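Local coordinates for effector protein HopAB2 (Pseudomonas syringae, PDB 2FD4) that acts inside plant cells as a virulence effector that suppresses programmed cell death, and whose C-terminal domain, the part present here, is a U-box-like E3 ubiquitin ligase, at residues Q16-S21 with D70-Y75; G66-T71 with A114-R119. All blocks are in the same frame, centred on the assembly; numbering follows the deposited sequence.

Contact 1: residues Q16-S21 with D70-Y75; sequences QLRTIS and DTSQPY
Arg18 and Ser72 bring the two backbones nearest, with 6.4 Å between their CA atoms, where the segment 16-21, which holds strand 18-21, passes a loop that has no regular structure. Arg18 carries most of the contact. Its CG lies anti to the carbonyl carbon (chi1 -70°), and the chain bends at chi3, which lays the guanidinium against the turn from Asp70 to Gln73. NH1 of Arg18 donates a hydrogen bond to O of Gln73 over 2.9 Å. The N-H...O angle is 162°, and the acceptor lies close to the guanidinium plane, at its edge. The donor also lies in the carbonyl plane of Gln73. Thr71 CA sits over one face of the same group. NH1 of Arg18 is also 2.8 Å from O of Asp70, but that oxygen lies over the face and the angle is too poor for a hydrogen bond. The aliphatic part of Arg18 runs past Ser72, with CG of Arg18 3.6 Å from OG of Ser72. The turn closes on itself with a backbone hydrogen bond from N of Gln73 to O of Asp70. Further along, CD1 of Ile20 packs 3.7 Å from CB of Tyr75, and both side chains also touch Leu83 of strand 83-87. The hydroxyl of Tyr75 accepts a hydrogen bond from N of Asp82. NH2 of Arg18 donates one to O of Ala114. Two hydrogen bonds, to carbonyl oxygens of Gln73 and Ala114, thus hold the buried guanidinium, limit its rotation and tie the loop to an outer strand of the sheet.

Contact 2: residues G66-T71 with A114-R119; sequences GNPTDT and AKYAFR
The loop that follows strand 61-65 folds here over the junction of helix 113-116 with strand 117-121, in the U-box-like ligase domain. Pro68 and Lys115 come closest, their CA atoms 4.9 Å apart. N of Thr69 donates a backbone hydrogen bond of 3.0 Å to O of Lys115, with an N-H...O angle of 160°. The same oxygen also receives a CA-H...O contact from Pro68, and CA of Lys115 makes another to O of Thr69. The main side-chain contact is a CH-pi interaction. CB of Pro68 lies over one face of the Tyr116 ring, 3.8 Å from its centroid and offset toward the rim. CD of Pro68 reaches the phenol end, 3.4 Å from OH of Tyr116. CG of Tyr116 is anti to the carbonyl carbon (chi1 -72°), which turns the ring toward the loop, where it lies side by side with Pro68. O of Gly66 meets the ring at its edge, 3.9 Å from CE1 of Tyr116. A water donates to O of Gly66 and makes a weak, long hydrogen bond with OH of Tyr116. CB of Lys115 lies 3.6 Å from O of Thr69, while its extended chain leads the amino group away. At the other end, CG2 of Thr71 meets CB of Ala114 at 3.6 Å. The Tyr116 ring also touches Leu108. One backbone hydrogen bond and a proline laid on a buried aromatic ring thus hold the loop against the helix-strand junction, with the Tyr116 side chain about 8 Å from that of Pro102, an inferred E2-binding residue.

In the fold
Contacts 1 and 2 lie on the same side of the domain, their centres about 7 Å apart. They share Asp70 and Thr71 in the long loop between strands 61-65 and 83-87. Along the chain, 16-21 comes first, then 66-71 running into 70-75, and finally 114-119. The first part of the loop meets the helix-strand junction, and the next part meets strand 18-21. Strands 18-21 and 117-121 are parallel neighbours in the mixed sheet. Ile20 of one packs on Phe118 of the other, and a backbone hydrogen bond joins Arg18 to Arg119. The two contacts thus fasten one loop to both early and late parts of the ligase domain.

Contact 1: residues Q16-S21 with D70-Y75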
# COMPACT_ATOMS: atom_id res chain seq x y z
N GLN A 16 -4.54 5.20 9.10
CA GLN A 16 -3.62 6.12 9.71
C GLN A 16 -2.54 6.62 8.80
O GLN A 16 -1.68 7.39 9.20
CB GLN A 16 -2.96 5.41 10.88
CG GLN A 16 -3.97 4.92 11.85
CD GLN A 16 -3.49 3.89 12.80
OE1 GLN A 16 -3.00 2.83 12.43
NE2 GLN A 16 -3.70 4.17 14.10
N LEU A 17 -2.51 6.11 7.59
CA LEU A 17 -1.43 6.42 6.67
C LEU A 17 -1.54 7.84 6.24
O LEU A 17 -2.63 8.40 6.15
CB LEU A 17 -1.49 5.51 5.46
CG LEU A 17 -1.19 4.02 5.68
CD1 LEU A 17 -1.27 3.29 4.35
CD2 LEU A 17 0.12 3.78 6.28
N ARG A 18 -0.39 8.42 5.89
CA ARG A 18 -0.35 9.66 5.09
C ARG A 18 -1.12 9.38 3.82
O ARG A 18 -1.18 8.23 3.35
CB ARG A 18 1.07 10.05 4.73
CG ARG A 18 1.89 10.53 5.94
CD ARG A 18 3.32 10.69 5.58
NE ARG A 18 3.99 9.38 5.51
CZ ARG A 18 5.26 9.19 5.24
NH1 ARG A 18 6.08 10.21 5.01
NH2 ARG A 18 5.72 7.94 5.20
N THR A 19 -1.69 10.43 3.25
CA THR A 19 -2.54 10.27 2.07
C THR A 19 -2.01 11.02 0.87
O THR A 19 -1.21 11.95 0.98
CB THR A 19 -3.99 10.66 2.34
OG1 THR A 19 -4.11 12.09 2.57
CG2 THR A 19 -4.53 9.85 3.52
N ILE A 20 -2.43 10.55 -0.29
CA ILE A 20 -2.13 11.14 -1.55
C ILE A 20 -3.43 11.10 -2.29
O ILE A 20 -4.05 10.09 -2.37
CB ILE A 20 -1.05 10.39 -2.31
CG1 ILE A 20 0.27 10.40 -1.53
CG2 ILE A 20 -0.81 11.02 -3.67
CD1 ILE A 20 1.28 9.40 -2.13
N SER A 21 -3.85 12.23 -2.82
CA SER A 21 -5.09 12.30 -3.54
C SER A 21 -4.97 11.58 -4.85
O SER A 21 -3.90 11.54 -5.41
CB SER A 21 -5.42 13.77 -3.78
OG SER A 21 -5.27 14.38 -2.51
N ASP A 70 9.92 10.02 7.58
CA ASP A 70 9.20 10.13 8.84
C ASP A 70 7.74 10.29 8.51
O ASP A 70 7.33 10.93 7.43
CB ASP A 70 9.74 11.27 9.74
CG ASP A 70 9.09 12.65 9.44
OD1 ASP A 70 8.88 12.90 8.19
OD2 ASP A 70 8.81 13.49 10.45
N THR A 71 6.97 9.61 9.46
CA THR A 71 5.55 9.71 9.47
C THR A 71 5.11 11.17 9.61
O THR A 71 5.13 11.81 10.68
CB THR A 71 4.96 8.80 10.56
OG1 THR A 71 5.97 8.55 11.57
CG2 THR A 71 4.54 7.52 9.94
N SER A 72 4.89 11.69 8.41
CA SER A 72 4.31 12.96 8.03
C SER A 72 5.27 14.16 7.91
O SER A 72 5.21 15.16 8.59
CB SER A 72 2.98 13.22 8.67
OG SER A 72 2.08 13.69 7.66
N GLN A 73 6.20 13.94 7.01
CA GLN A 73 6.44 14.80 5.86
C GLN A 73 5.48 14.23 4.80
O GLN A 73 5.43 12.97 4.61
CB GLN A 73 7.86 14.60 5.30
CG GLN A 73 8.97 15.01 6.21
CD GLN A 73 9.23 16.51 6.17
OE1 GLN A 73 8.84 17.21 5.23
NE2 GLN A 73 9.91 17.00 7.21
N PRO A 74 4.73 15.09 4.08
CA PRO A 74 4.04 14.51 2.89
C PRO A 74 4.94 13.90 1.76
O PRO A 74 6.15 14.20 1.68
CB PRO A 74 3.20 15.67 2.36
CG PRO A 74 3.05 16.60 3.50
CD PRO A 74 4.35 16.50 4.29
N TYR A 75 4.33 13.07 0.91
CA TYR A 75 5.06 12.38 -0.19
C TYR A 75 5.95 13.35 -1.00
O TYR A 75 5.53 14.47 -1.29
CB TYR A 75 4.09 11.65 -1.15
CG TYR A 75 4.85 11.03 -2.33
CD1 TYR A 75 5.54 9.84 -2.17
CD2 TYR A 75 4.97 11.72 -3.54
CE1 TYR A 75 6.28 9.27 -3.25
CE2 TYR A 75 5.72 11.17 -4.62
CZ TYR A 75 6.37 9.98 -4.46
OH TYR A 75 7.11 9.44 -5.51

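Contact 2: residues G66-T71 with A114-R119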
# COMPACT_ATOMS: atom_id res chain seq x y z
N GLY A 66 10.01 3.49 -2.20
CA GLY A 66 11.24 2.70 -2.07
C GLY A 66 12.14 3.10 -0.94
O GLY A 66 13.02 2.36 -0.53
N ASN A 67 11.96 4.33 -0.43
CA ASN A 67 12.68 4.78 0.74
C ASN A 67 11.73 5.35 1.75
O ASN A 67 10.72 5.96 1.34
CB ASN A 67 13.72 5.80 0.33
CG ASN A 67 14.66 5.19 -0.70
OD1 ASN A 67 15.49 4.36 -0.35
ND2 ASN A 67 14.44 5.51 -1.98
N PRO A 68 12.03 5.13 3.04
CA PRO A 68 11.17 5.63 4.10
C PRO A 68 11.36 7.12 4.43
O PRO A 68 12.48 7.66 4.31
CB PRO A 68 11.59 4.77 5.29
CG PRO A 68 12.99 4.51 5.09
CD PRO A 68 13.18 4.39 3.59
N THR A 69 10.30 7.78 4.85
CA THR A 69 10.45 9.08 5.48
C THR A 69 9.52 9.18 6.64
O THR A 69 8.46 8.52 6.66
CB THR A 69 10.18 10.27 4.53
OG1 THR A 69 10.22 11.50 5.29
CG2 THR A 69 8.84 10.14 3.85
N ASP A 70 9.92 10.02 7.58
CA ASP A 70 9.20 10.13 8.84
C ASP A 70 7.74 10.29 8.51
O ASP A 70 7.33 10.93 7.43
CB ASP A 70 9.74 11.27 9.74
CG ASP A 70 9.09 12.65 9.44
OD1 ASP A 70 8.88 12.90 8.19
OD2 ASP A 70 8.81 13.49 10.45
N THR A 71 6.97 9.61 9.46
CA THR A 71 5.55 9.71 9.47
C THR A 71 5.11 11.17 9.61
O THR A 71 5.13 11.81 10.68
CB THR A 71 4.96 8.80 10.56
OG1 THR A 71 5.97 8.55 11.57
CG2 THR A 71 4.54 7.52 9.94
N ALA A 114 4.29 2.57 7.93
CA ALA A 114 3.68 3.90 7.75
C ALA A 114 4.71 4.91 7.20
O ALA A 114 4.31 5.93 6.65
CB ALA A 114 3.12 4.39 9.01
N LYS A 115 5.98 4.57 7.31
CA LYS A 115 7.09 5.38 6.75
C LYS A 115 7.23 5.14 5.24
O LYS A 115 7.89 5.96 4.52
CB LYS A 115 8.40 5.03 7.45
CG LYS A 115 8.41 5.27 8.94
CD LYS A 115 9.76 4.93 9.56
CE LYS A 115 9.61 4.67 11.10
NZ LYS A 115 10.91 4.27 11.75
N TYR A 116 6.62 4.06 4.76
CA TYR A 116 6.72 3.74 3.37
C TYR A 116 5.42 3.83 2.63
O TYR A 116 5.49 4.01 1.43
CB TYR A 116 7.23 2.30 3.17
CG TYR A 116 8.68 2.04 3.49
CD1 TYR A 116 9.62 1.97 2.47
CD2 TYR A 116 9.10 1.71 4.77
CE1 TYR A 116 10.89 1.69 2.71
CE2 TYR A 116 10.42 1.39 5.02
CZ TYR A 116 11.31 1.39 3.96
OH TYR A 116 12.62 1.09 4.12
N ALA A 117 4.27 3.61 3.29
CA ALA A 117 2.98 3.43 2.58
C ALA A 117 2.12 4.70 2.65
O ALA A 117 2.07 5.37 3.69
CB ALA A 117 2.22 2.25 3.12
N PHE A 118 1.47 5.00 1.53
CA PHE A 118 0.58 6.17 1.38
C PHE A 118 -0.77 5.65 0.93
O PHE A 118 -0.85 4.84 0.00
CB PHE A 118 1.17 7.11 0.34
CG PHE A 118 2.44 7.72 0.80
CD1 PHE A 118 2.42 8.91 1.49
CD2 PHE A 118 3.65 7.07 0.59
CE1 PHE A 118 3.58 9.48 1.96
CE2 PHE A 118 4.83 7.63 1.07
CZ PHE A 118 4.79 8.84 1.76
N ARG A 119 -1.83 5.99 1.65
CA ARG A 119 -3.18 5.64 1.23
C ARG A 119 -3.71 6.58 0.13
O ARG A 119 -3.64 7.81 0.26
CB ARG A 119 -4.10 5.66 2.46
CG ARG A 119 -5.53 5.49 2.13
CD ARG A 119 -6.33 5.14 3.34
NE ARG A 119 -6.56 6.30 4.14
CZ ARG A 119 -7.57 7.16 4.01
NH1 ARG A 119 -8.54 7.01 3.09
NH2 ARG A 119 -7.62 8.20 4.82
O HOH W 1 13.62 0.31 0.86